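PDB 3OMD: uncharacterized protein from Leptospirillum rubarum, which is of unknown function but belongs to the DUF5069 family and folds as a compact, all-helical single chain. Local coordinates for residues A[13-18]-A[136-141]; A[24-29]-A[52-57]; A[31-36]-A[64-69]; A[100-105]-A[132-137]. One frame throughout, in Å; residues are numbered along the deposited sequence.

In the fold
Helix 26-38 is shared by interactions 2 and 3: interaction 2 sets its N-terminal turn against helix 50-58, and interaction 3 sets its middle against helix 62-69, their centres about 12 Å apart. F65 links the two, since its CG lies 3.6 Å from F55 CE1. Interactions 1 and 4 share helix 133-140, which meets the loop 13-18 in one and the end of helix 92-104 in the other, with centres about 10 Å apart. Polar links tie the pairs together: E141 OE1 meets R28 NH1 at 2.8 Å in a salt bridge, and H25 ND1 lies 2.7 Å from Y102 OH, a probable hydrogen bond. Interactions 3 and 4 do not touch, their centres about 22 Å apart.

Interaction 1 of 4, residues A[13-18]-A[136-141]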
loop_
_atom_site.group_PDB
_atom_site.type_symbol
_atom_site.label_atom_id
_atom_site.label_comp_id
_atom_site.label_asym_id
_atom_site.label_seq_id
_atom_site.Cartn_x
_atom_site.Cartn_y
_atom_site.Cartn_z
ATOM N N PRO A 13 5.274 2.160 -6.679
ATOM C CA PRO A 13 4.356 2.916 -5.815
ATOM C C PRO A 13 5.068 3.244 -4.501
ATOM O O PRO A 13 6.068 2.597 -4.143
ATOM C CB PRO A 13 3.185 1.952 -5.604
ATOM C CG PRO A 13 3.800 0.563 -5.738
ATOM C CD PRO A 13 4.995 0.703 -6.709
ATOM N N ARG A 14 4.560 4.236 -3.784
ATOM C CA ARG A 14 5.257 4.718 -2.580
ATOM C C ARG A 14 5.292 3.688 -1.455
ATOM O O ARG A 14 4.519 2.696 -1.459
ATOM C CB ARG A 14 4.643 6.063 -2.125
ATOM C CG ARG A 14 5.137 7.208 -3.068
ATOM C CD ARG A 14 4.419 8.528 -2.843
ATOM N NE ARG A 14 3.003 8.406 -3.168
ATOM C CZ ARG A 14 2.114 9.366 -2.904
ATOM N NH1 ARG A 14 2.500 10.485 -2.302
ATOM N NH2 ARG A 14 0.841 9.186 -3.207
ATOM N N SER A 15 6.200 3.940 -0.505
ATOM C CA SER A 15 6.437 2.990 0.567
ATOM C C SER A 15 5.184 2.707 1.380
ATOM O O SER A 15 4.418 3.624 1.697
ATOM C CB SER A 15 7.504 3.554 1.510
ATOM O OG SER A 15 7.660 2.681 2.628
ATOM N N PRO A 16 5.007 1.452 1.812
ATOM C CA PRO A 16 3.934 1.109 2.772
ATOM C C PRO A 16 3.923 2.040 3.982
ATOM O O PRO A 16 2.855 2.279 4.548
ATOM C CB PRO A 16 4.340 -0.310 3.238
ATOM C CG PRO A 16 4.945 -0.919 1.971
ATOM C CD PRO A 16 5.788 0.262 1.397
ATOM N N VAL A 17 5.091 2.506 4.432
ATOM C CA VAL A 17 5.171 3.255 5.695
ATOM C C VAL A 17 5.479 4.759 5.486
ATOM O O VAL A 17 5.814 5.460 6.446
ATOM C CB VAL A 17 6.145 2.579 6.693
ATOM C CG1 VAL A 17 5.624 1.137 7.036
ATOM C CG2 VAL A 17 7.591 2.621 6.191
ATOM N N ASP A 18 5.303 5.228 4.243
ATOM C CA ASP A 18 5.376 6.663 3.913
ATOM C C ASP A 18 3.950 7.187 4.196
ATOM O O ASP A 18 3.047 7.068 3.355
ATOM C CB ASP A 18 5.765 6.817 2.447
ATOM C CG ASP A 18 5.905 8.281 2.022
ATOM O OD1 ASP A 18 5.639 9.200 2.846
ATOM O OD2 ASP A 18 6.261 8.467 0.846
ATOM N N LEU A 136 9.878 -6.151 3.389
ATOM C CA LEU A 136 10.319 -6.826 2.163
ATOM C C LEU A 136 9.973 -5.972 0.919
ATOM O O LEU A 136 10.774 -5.862 -0.014
ATOM C CB LEU A 136 9.699 -8.231 2.071
ATOM C CG LEU A 136 10.234 -9.074 0.908
ATOM C CD1 LEU A 136 11.739 -9.317 1.089
ATOM C CD2 LEU A 136 9.464 -10.409 0.892
ATOM N N LEU A 137 8.769 -5.384 0.902
ATOM C CA LEU A 137 8.398 -4.499 -0.210
ATOM C C LEU A 137 9.392 -3.336 -0.335
ATOM O O LEU A 137 9.800 -3.000 -1.452
ATOM C CB LEU A 137 6.979 -3.965 -0.011
ATOM C CG LEU A 137 5.863 -4.995 -0.232
ATOM C CD1 LEU A 137 4.531 -4.435 0.233
ATOM C CD2 LEU A 137 5.770 -5.371 -1.710
ATOM N N ASP A 138 9.735 -2.670 0.772
ATOM C CA ASP A 138 10.705 -1.569 0.680
ATOM C C ASP A 138 12.045 -2.076 0.163
ATOM O O ASP A 138 12.736 -1.361 -0.571
ATOM C CB ASP A 138 10.895 -0.891 2.042
ATOM C CG ASP A 138 9.913 0.219 2.296
ATOM O OD1 ASP A 138 9.232 0.682 1.359
ATOM O OD2 ASP A 138 9.870 0.641 3.467
ATOM N N LEU A 139 12.446 -3.282 0.584
ATOM C CA LEU A 139 13.734 -3.829 0.123
ATOM C C LEU A 139 13.691 -4.029 -1.390
ATOM O O LEU A 139 14.645 -3.614 -2.095
ATOM C CB LEU A 139 14.007 -5.167 0.839
ATOM C CG LEU A 139 15.275 -5.914 0.425
ATOM C CD1 LEU A 139 16.459 -5.141 0.952
ATOM C CD2 LEU A 139 15.248 -7.327 1.019
ATOM N N GLU A 140 12.610 -4.647 -1.889
ATOM C CA GLU A 140 12.500 -4.910 -3.329
ATOM C C GLU A 140 12.461 -3.586 -4.110
ATOM O O GLU A 140 12.939 -3.515 -5.270
ATOM C CB GLU A 140 11.273 -5.769 -3.645
ATOM C CG GLU A 140 11.093 -6.015 -5.159
ATOM C CD GLU A 140 10.571 -7.410 -5.580
ATOM O OE1 GLU A 140 10.367 -8.313 -4.740
ATOM O OE2 GLU A 140 10.385 -7.604 -6.819
ATOM N N GLU A 141 11.875 -2.550 -3.490
ATOM C CA GLU A 141 11.694 -1.259 -4.156
ATOM C C GLU A 141 12.856 -0.290 -3.844
ATOM O O GLU A 141 12.762 0.934 -4.002
ATOM C CB GLU A 141 10.342 -0.661 -3.776
ATOM C CG GLU A 141 9.206 -1.503 -4.409
ATOM C CD GLU A 141 7.834 -1.100 -4.025
ATOM O OE1 GLU A 141 7.627 -0.266 -3.101
ATOM O OE2 GLU A 141 6.919 -1.698 -4.639
#
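S15 meets D138 through its hydroxyl: OG donates to D138 OD1 over 2.8 Å, on the syn lone pair of that oxygen. The serine holds OG anti to its own backbone nitrogen (chi1 175°), beside the carbonyl carbon, and there the same oxygen also accepts from V17 N at 3.1 Å. This second bond closes an ST turn, set at the start of a type I beta turn from S15 to D18, and it fixes the hydroxyl between loop and helix. P16 lies beside the carboxylate, its CD 3.5 Å from D138 OD1, and its CG makes the apolar contact, 3.9 Å from L137 CD1. The loop 13-18 thereby packs against the C-terminal part of helix 133-140. An alanine in place of D138 would probably leave the S15 hydroxyl without its acceptor across the contact and R143 without one of its carboxylate partners. Just past the helix, E141 sends an extended side chain back to P13, with OE2 3.7 Å from P13 CD. In the next shell, R28 and R143 form salt bridges with E141 OE1, Y44 OH bonds to OE2, and R143 also donates to P13 O.

Interaction 2 of 4, residues A[24-29]-A[52-57]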
loop_
_atom_site.group_PDB
_atom_site.type_symbol
_atom_site.label_atom_id
_atom_site.label_comp_id
_atom_site.label_asym_id
_atom_site.label_seq_id
_atom_site.Cartn_x
_atom_site.Cartn_y
_atom_site.Cartn_z
ATOM N N ASP A 24 -0.465 4.353 7.259
ATOM C CA ASP A 24 0.307 3.511 6.308
ATOM C C ASP A 24 -0.623 3.117 5.147
ATOM O O ASP A 24 -1.854 3.267 5.216
ATOM C CB ASP A 24 0.696 2.205 7.008
ATOM C CG ASP A 24 1.761 2.373 8.037
ATOM O OD1 ASP A 24 2.458 3.426 8.101
ATOM O OD2 ASP A 24 1.963 1.416 8.854
ATOM N N HIS A 25 0.001 2.611 4.085
ATOM C CA HIS A 25 -0.640 2.081 2.868
ATOM C C HIS A 25 -1.332 3.118 1.988
ATOM O O HIS A 25 -1.432 2.910 0.768
ATOM C CB HIS A 25 -1.637 0.930 3.165
ATOM C CG HIS A 25 -1.792 0.011 2.002
ATOM N ND1 HIS A 25 -0.743 -0.758 1.545
ATOM C CD2 HIS A 25 -2.815 -0.172 1.121
ATOM C CE1 HIS A 25 -1.127 -1.405 0.459
ATOM N NE2 HIS A 25 -2.377 -1.067 0.181
ATOM N N LEU A 26 -1.837 4.214 2.584
ATOM C CA LEU A 26 -2.696 5.149 1.805
ATOM C C LEU A 26 -1.947 5.737 0.587
ATOM O O LEU A 26 -2.483 5.729 -0.543
ATOM C CB LEU A 26 -3.247 6.240 2.730
ATOM C CG LEU A 26 -4.065 7.318 2.001
ATOM C CD1 LEU A 26 -5.221 6.735 1.175
ATOM C CD2 LEU A 26 -4.576 8.343 3.066
ATOM N N LYS A 27 -0.717 6.243 0.777
ATOM C CA LYS A 27 0.014 6.775 -0.410
ATOM C C LYS A 27 0.199 5.672 -1.459
ATOM O O LYS A 27 0.057 5.926 -2.655
ATOM C CB LYS A 27 1.383 7.316 0.006
ATOM C CG LYS A 27 1.292 8.674 0.739
ATOM C CD LYS A 27 2.691 9.232 0.932
ATOM C CE LYS A 27 2.630 10.589 1.624
ATOM N NZ LYS A 27 4.011 11.196 1.746
ATOM N N ARG A 28 0.589 4.472 -0.994
ATOM C CA ARG A 28 0.881 3.370 -1.892
ATOM C C ARG A 28 -0.363 2.998 -2.718
ATOM O O ARG A 28 -0.280 2.777 -3.936
ATOM C CB ARG A 28 1.339 2.165 -1.056
ATOM C CG ARG A 28 1.752 0.944 -1.913
ATOM C CD ARG A 28 2.409 -0.063 -1.013
ATOM N NE ARG A 28 2.985 -1.171 -1.780
ATOM C CZ ARG A 28 4.186 -1.138 -2.355
ATOM N NH1 ARG A 28 4.980 -0.079 -2.212
ATOM N NH2 ARG A 28 4.610 -2.205 -3.044
ATOM N N VAL A 29 -1.511 2.908 -2.052
ATOM C CA VAL A 29 -2.722 2.543 -2.778
ATOM C C VAL A 29 -3.285 3.679 -3.619
ATOM O O VAL A 29 -3.952 3.397 -4.617
ATOM C CB VAL A 29 -3.768 1.892 -1.822
ATOM C CG1 VAL A 29 -4.490 2.928 -0.940
ATOM C CG2 VAL A 29 -4.769 1.080 -2.614
ATOM N N GLN A 52 -6.986 -4.848 0.061
ATOM C CA GLN A 52 -8.284 -5.254 0.625
ATOM C C GLN A 52 -8.246 -5.032 2.137
ATOM O O GLN A 52 -9.242 -4.620 2.721
ATOM C CB GLN A 52 -8.528 -6.730 0.341
ATOM C CG GLN A 52 -8.841 -7.057 -1.113
ATOM C CD GLN A 52 -8.828 -8.567 -1.359
ATOM O OE1 GLN A 52 -9.348 -9.320 -0.527
ATOM N NE2 GLN A 52 -8.265 -9.015 -2.513
ATOM N N ALA A 53 -7.115 -5.346 2.773
ATOM C CA ALA A 53 -7.019 -5.145 4.226
ATOM C C ALA A 53 -7.180 -3.664 4.593
ATOM O O ALA A 53 -7.890 -3.324 5.523
ATOM C CB ALA A 53 -5.700 -5.729 4.787
ATOM N N PHE A 54 -6.565 -2.779 3.818
ATOM C CA PHE A 54 -6.673 -1.339 4.062
ATOM C C PHE A 54 -8.121 -0.878 3.800
ATOM O O PHE A 54 -8.756 -0.202 4.647
ATOM C CB PHE A 54 -5.710 -0.592 3.124
ATOM C CG PHE A 54 -5.859 0.896 3.186
ATOM C CD1 PHE A 54 -5.221 1.626 4.188
ATOM C CD2 PHE A 54 -6.596 1.573 2.221
ATOM C CE1 PHE A 54 -5.365 3.001 4.270
ATOM C CE2 PHE A 54 -6.758 2.954 2.316
ATOM C CZ PHE A 54 -6.151 3.662 3.341
ATOM N N PHE A 55 -8.654 -1.222 2.620
ATOM C CA PHE A 55 -10.031 -0.819 2.342
ATOM C C PHE A 55 -11.037 -1.376 3.359
ATOM O O PHE A 55 -11.965 -0.673 3.793
ATOM C CB PHE A 55 -10.430 -1.283 0.919
ATOM C CG PHE A 55 -9.656 -0.560 -0.191
ATOM C CD1 PHE A 55 -9.422 0.806 -0.124
ATOM C CD2 PHE A 55 -9.232 -1.267 -1.332
ATOM C CE1 PHE A 55 -8.754 1.494 -1.194
ATOM C CE2 PHE A 55 -8.562 -0.596 -2.384
ATOM C CZ PHE A 55 -8.327 0.774 -2.328
ATOM N N SER A 56 -10.858 -2.634 3.744
ATOM C CA SER A 56 -11.770 -3.244 4.719
ATOM C C SER A 56 -11.700 -2.495 6.046
ATOM O O SER A 56 -12.727 -2.130 6.624
ATOM C CB SER A 56 -11.444 -4.734 4.939
ATOM O OG SER A 56 -12.336 -5.300 5.887
ATOM N N PHE A 57 -10.481 -2.210 6.497
ATOM C CA PHE A 57 -10.296 -1.603 7.824
ATOM C C PHE A 57 -11.040 -0.274 7.920
ATOM O O PHE A 57 -11.721 0.006 8.922
ATOM C CB PHE A 57 -8.811 -1.400 8.105
ATOM C CG PHE A 57 -8.542 -0.969 9.527
ATOM C CD1 PHE A 57 -8.209 -1.907 10.492
ATOM C CD2 PHE A 57 -8.643 0.385 9.896
ATOM C CE1 PHE A 57 -7.986 -1.486 11.842
ATOM C CE2 PHE A 57 -8.402 0.820 11.197
ATOM C CZ PHE A 57 -8.097 -0.142 12.190
#
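F54 drives its ring into the N-terminal turn of helix 26-38, where it packs against H25, L26 and V29. Its CB lies 3.5 Å from H25 CD2, and the two rings meet obliquely, their planes at 47°. Farther out along the phenyl group, CZ touches L26 CD1 at 3.9 Å and CE2 touches V29 CG1 at 4.0 Å. V29 is shared between two phenylalanines: its other methyl, CG2, anti to the backbone nitrogen (chi1 77° for CG1), reaches F55 CZ at 3.6 Å. Against this close interior, the outer side of helix 50-58 is loose: Q52, exposed, points away from segment 24-29, and the exposed S56 takes no part in the contact. The two ring nitrogens of H25, the N-cap residue, are bonded outside the two segments, ND1 to Y102 OH and NE2 to D51 OD1. No hydrogen bond crosses between the segments, so their cohesion rests on shape and apolar contact, while the imidazole, held at both nitrogens, is probably fixed in its rotation beside F54.

Interaction 3 of 4, residues A[31-36]-A[64-69]; sequences DKARAH and KFAEAV
R34 and V69 cross at a slant, the arginine reaching the valine's own carbonyl oxygen. An extended chain from CG to NE carries the guanidinium there, and V69 CB lies over one of its faces, 3.7 Å from R34 NH1. The same NH1 donates to V69 O at 2.8 Å, approaching from above the carbonyl plane, and the bond is bent, with an N-H...O angle of 135°. The guanidinium has further partners in Y2 OH (to NH1) and R72 O (to NH2). An alanine at R34 would probably leave V69 O without this donor and take away the cover over the valine's CB. A33 projects at the heart of the crossing: its methyl CB meets the edge of the F65 ring near the ring plane, 3.8 Å from CE2, and lies 4.1 Å from V69 CG2. V69 CG1 in turn sits over a face of F65, offset toward its rim. Near the exposed side, H36 CD2 rests 3.9 Å from A66 CB. The small A33 and A66, CA atoms 5.1 Å apart, are consistent with the close approach of 8.9 Å between the axes of segments 31-36 and 64-69, which cross at -83°, nearly at right angles, joining helix 26-38 to helix 62-69 in this all-helical fold.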
loop_
_atom_site.group_PDB
_atom_site.type_symbol
_atom_site.label_atom_id
_atom_site.label_comp_id
_atom_site.label_asym_id
_atom_site.label_seq_id
_atom_site.Cartn_x
_atom_site.Cartn_y
_atom_site.Cartn_z
ATOM N N ASP A 31 -1.284 5.440 -5.378
ATOM C CA ASP A 31 -0.473 5.242 -6.586
ATOM C C ASP A 31 -0.985 4.061 -7.390
ATOM O O ASP A 31 -1.075 4.132 -8.614
ATOM C CB ASP A 31 0.979 5.003 -6.197
ATOM C CG ASP A 31 1.644 6.234 -5.607
ATOM O OD1 ASP A 31 1.107 7.369 -5.717
ATOM O OD2 ASP A 31 2.737 6.087 -4.995
ATOM N N LYS A 32 -1.318 2.980 -6.692
ATOM C CA LYS A 32 -1.816 1.787 -7.390
ATOM C C LYS A 32 -3.180 2.067 -8.029
ATOM O O LYS A 32 -3.445 1.574 -9.138
ATOM C CB LYS A 32 -1.934 0.585 -6.430
ATOM C CG LYS A 32 -0.526 0.098 -5.972
ATOM C CD LYS A 32 -0.568 -0.924 -4.826
ATOM C CE LYS A 32 -1.276 -2.139 -5.281
ATOM N NZ LYS A 32 -1.473 -3.085 -4.082
ATOM N N ALA A 33 -4.036 2.851 -7.359
ATOM C CA ALA A 33 -5.310 3.215 -7.951
ATOM C C ALA A 33 -5.122 4.012 -9.222
ATOM O O ALA A 33 -5.818 3.805 -10.210
ATOM C CB ALA A 33 -6.156 3.990 -6.958
ATOM N N ARG A 34 -4.172 4.938 -9.207
ATOM C CA ARG A 34 -3.919 5.698 -10.435
ATOM C C ARG A 34 -3.450 4.812 -11.571
ATOM O O ARG A 34 -3.905 4.994 -12.726
ATOM C CB ARG A 34 -2.933 6.825 -10.168
ATOM C CG ARG A 34 -3.496 7.870 -9.183
ATOM C CD ARG A 34 -2.613 9.150 -9.108
ATOM N NE ARG A 34 -2.862 9.990 -7.942
ATOM C CZ ARG A 34 -3.951 10.724 -7.709
ATOM N NH1 ARG A 34 -4.946 10.826 -8.600
ATOM N NH2 ARG A 34 -4.016 11.384 -6.552
ATOM N N ALA A 35 -2.556 3.867 -11.268
ATOM C CA ALA A 35 -2.110 2.938 -12.305
ATOM C C ALA A 35 -3.253 2.012 -12.770
ATOM O O ALA A 35 -3.356 1.681 -13.970
ATOM C CB ALA A 35 -0.923 2.141 -11.782
ATOM N N HIS A 36 -4.100 1.598 -11.832
ATOM C CA HIS A 36 -5.263 0.796 -12.175
ATOM C C HIS A 36 -6.190 1.504 -13.180
ATOM O O HIS A 36 -6.584 0.884 -14.194
ATOM C CB HIS A 36 -5.986 0.467 -10.889
ATOM C CG HIS A 36 -7.363 -0.070 -11.090
ATOM N ND1 HIS A 36 -7.602 -1.369 -11.481
ATOM C CD2 HIS A 36 -8.579 0.506 -10.910
ATOM C CE1 HIS A 36 -8.909 -1.569 -11.540
ATOM N NE2 HIS A 36 -9.523 -0.454 -11.188
ATOM N N LYS A 64 -15.017 2.829 -5.734
ATOM C CA LYS A 64 -15.234 4.263 -5.428
ATOM C C LYS A 64 -13.939 4.994 -5.153
ATOM O O LYS A 64 -13.795 6.154 -5.585
ATOM C CB LYS A 64 -16.205 4.417 -4.266
ATOM C CG LYS A 64 -17.586 3.844 -4.573
ATOM C CD LYS A 64 -18.541 4.071 -3.446
ATOM C CE LYS A 64 -19.916 3.520 -3.838
ATOM N NZ LYS A 64 -20.924 3.772 -2.766
ATOM N N PHE A 65 -12.987 4.341 -4.484
ATOM C CA PHE A 65 -11.683 4.963 -4.254
ATOM C C PHE A 65 -10.941 5.237 -5.558
ATOM O O PHE A 65 -10.420 6.355 -5.739
ATOM C CB PHE A 65 -10.887 4.060 -3.311
ATOM C CG PHE A 65 -9.526 4.595 -2.947
ATOM C CD1 PHE A 65 -9.364 5.413 -1.842
ATOM C CD2 PHE A 65 -8.411 4.250 -3.694
ATOM C CE1 PHE A 65 -8.101 5.874 -1.486
ATOM C CE2 PHE A 65 -7.144 4.735 -3.363
ATOM C CZ PHE A 65 -6.985 5.552 -2.250
ATOM N N ALA A 66 -10.944 4.267 -6.486
ATOM C CA ALA A 66 -10.259 4.471 -7.754
ATOM C C ALA A 66 -10.928 5.603 -8.524
ATOM O O ALA A 66 -10.238 6.394 -9.153
ATOM C CB ALA A 66 -10.219 3.159 -8.596
ATOM N N GLU A 67 -12.256 5.667 -8.505
ATOM C CA GLU A 67 -12.949 6.775 -9.176
ATOM C C GLU A 67 -12.626 8.120 -8.533
ATOM O O GLU A 67 -12.408 9.127 -9.230
ATOM C CB GLU A 67 -14.465 6.564 -9.161
ATOM C CG GLU A 67 -15.255 7.688 -9.914
ATOM C CD GLU A 67 -14.925 7.782 -11.411
ATOM O OE1 GLU A 67 -14.544 6.729 -11.998
ATOM O OE2 GLU A 67 -15.035 8.904 -11.993
ATOM N N ALA A 68 -12.536 8.126 -7.204
ATOM C CA ALA A 68 -12.302 9.366 -6.488
ATOM C C ALA A 68 -10.941 9.970 -6.802
ATOM O O ALA A 68 -10.818 11.211 -6.881
ATOM C CB ALA A 68 -12.428 9.151 -4.972
ATOM N N VAL A 69 -9.925 9.136 -7.014
ATOM C CA VAL A 69 -8.602 9.676 -7.265
ATOM C C VAL A 69 -8.513 10.381 -8.621
ATOM O O VAL A 69 -7.683 11.279 -8.769
ATOM C CB VAL A 69 -7.463 8.639 -7.094
ATOM C CG1 VAL A 69 -7.504 8.004 -5.726
ATOM C CG2 VAL A 69 -7.459 7.639 -8.216
#

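Interaction 4 of 4, residues A[100-105]-A[132-137]; sequences REYESR and TWVKLL
Y102 carries its ring anti to the backbone nitrogen (chi1 178°), and V134 places CG1 anti to its carbonyl carbon (chi1 -61°), which brings the methyl over one face of the tyrosine. The result is a CH-pi contact, with CG1 3.9 Å from the ring centroid and 23° off the ring normal, displaced toward the rim at CE2 and CZ. The second methyl, CG2, packs on the backbone of helix 92-104, 4.0 Å from E103 CA. T132, the N-cap residue of helix 133-140, adds its own methyl, CG2, at 3.4 Å from E103 O. Polar contacts then join the end of one helix to the start of the other. W133 N donates to R105 O over 3.0 Å, a nearly straight bond that gives the first turn of helix 133-140 an acceptor from outside. One water gives its hydrogens to Y102 O and R105 O and accepts from V134 N, so three backbone groups meet at a single site; another links E103 O, at 2.7 Å, with T132 OG1. Beyond the contact, Y102 lies beside H25, the N-cap of helix 26-38, and E103 OE2 pairs with R19. P16 of the N-terminal loop packs against both Y102 and V134, while W133 meets F116 edge-to-face, which places helix 133-140 between helix 92-104 and helix 110-123.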
loop_
_atom_site.group_PDB
_atom_site.type_symbol
_atom_site.label_atom_id
_atom_site.label_comp_id
_atom_site.label_asym_id
_atom_site.label_seq_id
_atom_site.Cartn_x
_atom_site.Cartn_y
_atom_site.Cartn_z
ATOM N N ARG A 100 -0.165 -0.558 13.286
ATOM C CA ARG A 100 0.595 -1.530 14.090
ATOM C C ARG A 100 0.372 -2.939 13.532
ATOM O O ARG A 100 1.333 -3.724 13.397
ATOM C CB ARG A 100 0.145 -1.438 15.560
ATOM C CG ARG A 100 0.741 -2.501 16.453
ATOM C CD ARG A 100 -0.039 -2.559 17.787
ATOM N NE ARG A 100 0.478 -3.623 18.655
ATOM C CZ ARG A 100 0.018 -3.907 19.875
ATOM N NH1 ARG A 100 -0.972 -3.193 20.423
ATOM N NH2 ARG A 100 0.592 -4.875 20.574
ATOM N N GLU A 101 -0.875 -3.250 13.164
ATOM C CA GLU A 101 -1.142 -4.582 12.619
ATOM C C GLU A 101 -0.493 -4.744 11.234
ATOM O O GLU A 101 0.123 -5.764 10.943
ATOM C CB GLU A 101 -2.653 -4.867 12.584
ATOM C CG GLU A 101 -2.938 -6.269 12.078
ATOM C CD GLU A 101 -4.363 -6.738 12.252
ATOM O OE1 GLU A 101 -5.200 -6.012 12.798
ATOM O OE2 GLU A 101 -4.628 -7.895 11.856
ATOM N N TYR A 102 -0.627 -3.725 10.385
ATOM C CA TYR A 102 -0.070 -3.744 9.029
ATOM C C TYR A 102 1.435 -3.956 9.062
ATOM O O TYR A 102 1.967 -4.798 8.320
ATOM C CB TYR A 102 -0.401 -2.391 8.439
ATOM C CG TYR A 102 0.089 -2.074 7.052
ATOM C CD1 TYR A 102 -0.595 -2.559 5.909
ATOM C CD2 TYR A 102 1.172 -1.218 6.849
ATOM C CE1 TYR A 102 -0.183 -2.185 4.599
ATOM C CE2 TYR A 102 1.597 -0.849 5.566
ATOM C CZ TYR A 102 0.914 -1.330 4.468
ATOM O OH TYR A 102 1.318 -0.937 3.236
ATOM N N GLU A 103 2.113 -3.201 9.925
ATOM C CA GLU A 103 3.589 -3.302 10.006
ATOM C C GLU A 103 4.034 -4.625 10.659
ATOM O O GLU A 103 5.192 -5.019 10.510
ATOM C CB GLU A 103 4.152 -2.114 10.776
ATOM C CG GLU A 103 3.968 -0.817 9.991
ATOM C CD GLU A 103 4.401 0.402 10.731
ATOM O OE1 GLU A 103 5.252 0.294 11.670
ATOM O OE2 GLU A 103 3.898 1.493 10.402
ATOM N N SER A 104 3.129 -5.301 11.375
ATOM C CA SER A 104 3.476 -6.579 12.000
ATOM C C SER A 104 3.259 -7.764 11.077
ATOM O O SER A 104 3.714 -8.866 11.388
ATOM C CB SER A 104 2.631 -6.813 13.258
ATOM O OG SER A 104 1.311 -7.207 12.923
ATOM N N ARG A 105 2.552 -7.560 9.961
ATOM C CA ARG A 105 2.158 -8.702 9.099
ATOM C C ARG A 105 3.366 -9.485 8.627
ATOM O O ARG A 105 4.276 -8.932 8.017
ATOM C CB ARG A 105 1.325 -8.227 7.903
ATOM C CG ARG A 105 -0.067 -7.809 8.303
ATOM C CD ARG A 105 -0.889 -7.197 7.137
ATOM N NE ARG A 105 -2.241 -6.778 7.595
ATOM C CZ ARG A 105 -3.305 -7.573 7.616
ATOM N NH1 ARG A 105 -3.195 -8.830 7.191
ATOM N NH2 ARG A 105 -4.481 -7.122 8.061
ATOM N N THR A 132 9.042 -8.969 7.999
ATOM C CA THR A 132 7.663 -8.539 7.754
ATOM C C THR A 132 7.473 -8.186 6.285
ATOM O O THR A 132 8.421 -7.763 5.609
ATOM C CB THR A 132 7.343 -7.297 8.579
ATOM O OG1 THR A 132 8.301 -6.249 8.280
ATOM C CG2 THR A 132 7.361 -7.630 10.064
ATOM N N TRP A 133 6.260 -8.371 5.786
ATOM C CA TRP A 133 5.975 -8.128 4.380
ATOM C C TRP A 133 6.256 -6.699 3.990
ATOM O O TRP A 133 6.789 -6.469 2.886
ATOM C CB TRP A 133 4.513 -8.458 4.056
ATOM C CG TRP A 133 4.208 -9.964 4.073
ATOM C CD1 TRP A 133 3.362 -10.638 4.923
ATOM C CD2 TRP A 133 4.713 -10.938 3.149
ATOM N NE1 TRP A 133 3.331 -11.984 4.595
ATOM C CE2 TRP A 133 4.153 -12.198 3.515
ATOM C CE3 TRP A 133 5.585 -10.871 2.051
ATOM C CZ2 TRP A 133 4.449 -13.382 2.826
ATOM C CZ3 TRP A 133 5.865 -12.053 1.338
ATOM C CH2 TRP A 133 5.311 -13.298 1.749
ATOM N N VAL A 134 5.889 -5.723 4.817
ATOM C CA VAL A 134 6.049 -4.327 4.356
ATOM C C VAL A 134 7.532 -3.957 4.242
ATOM O O VAL A 134 7.906 -3.121 3.402
ATOM C CB VAL A 134 5.245 -3.320 5.189
ATOM C CG1 VAL A 134 3.753 -3.652 5.079
ATOM C CG2 VAL A 134 5.740 -3.204 6.617
ATOM N N LYS A 135 8.383 -4.569 5.058
ATOM C CA LYS A 135 9.827 -4.289 4.940
ATOM C C LYS A 135 10.389 -4.967 3.711
ATOM O O LYS A 135 11.276 -4.419 3.032
ATOM C CB LYS A 135 10.593 -4.709 6.194
ATOM C CG LYS A 135 10.517 -3.683 7.316
ATOM C CD LYS A 135 11.649 -3.882 8.329
ATOM C CE LYS A 135 11.664 -2.822 9.427
ATOM N NZ LYS A 135 11.803 -1.409 8.939
ATOM N N LEU A 136 9.878 -6.151 3.389
ATOM C CA LEU A 136 10.319 -6.826 2.163
ATOM C C LEU A 136 9.973 -5.972 0.919
ATOM O O LEU A 136 10.774 -5.862 -0.014
ATOM C CB LEU A 136 9.699 -8.231 2.071
ATOM C CG LEU A 136 10.234 -9.074 0.908
ATOM C CD1 LEU A 136 11.739 -9.317 1.089
ATOM C CD2 LEU A 136 9.464 -10.409 0.892
ATOM N N LEU A 137 8.769 -5.384 0.902
ATOM C CA LEU A 137 8.398 -4.499 -0.210
ATOM C C LEU A 137 9.392 -3.336 -0.335
ATOM O O LEU A 137 9.800 -3.000 -1.452
ATOM C CB LEU A 137 6.979 -3.965 -0.011
ATOM C CG LEU A 137 5.863 -4.995 -0.232
ATOM C CD1 LEU A 137 4.531 -4.435 0.233
ATOM C CD2 LEU A 137 5.770 -5.371 -1.710
HETATM O O HOH W 1 4.172 -6.287 7.134
HETATM O O HOH W 2 7.512 -3.981 9.616
#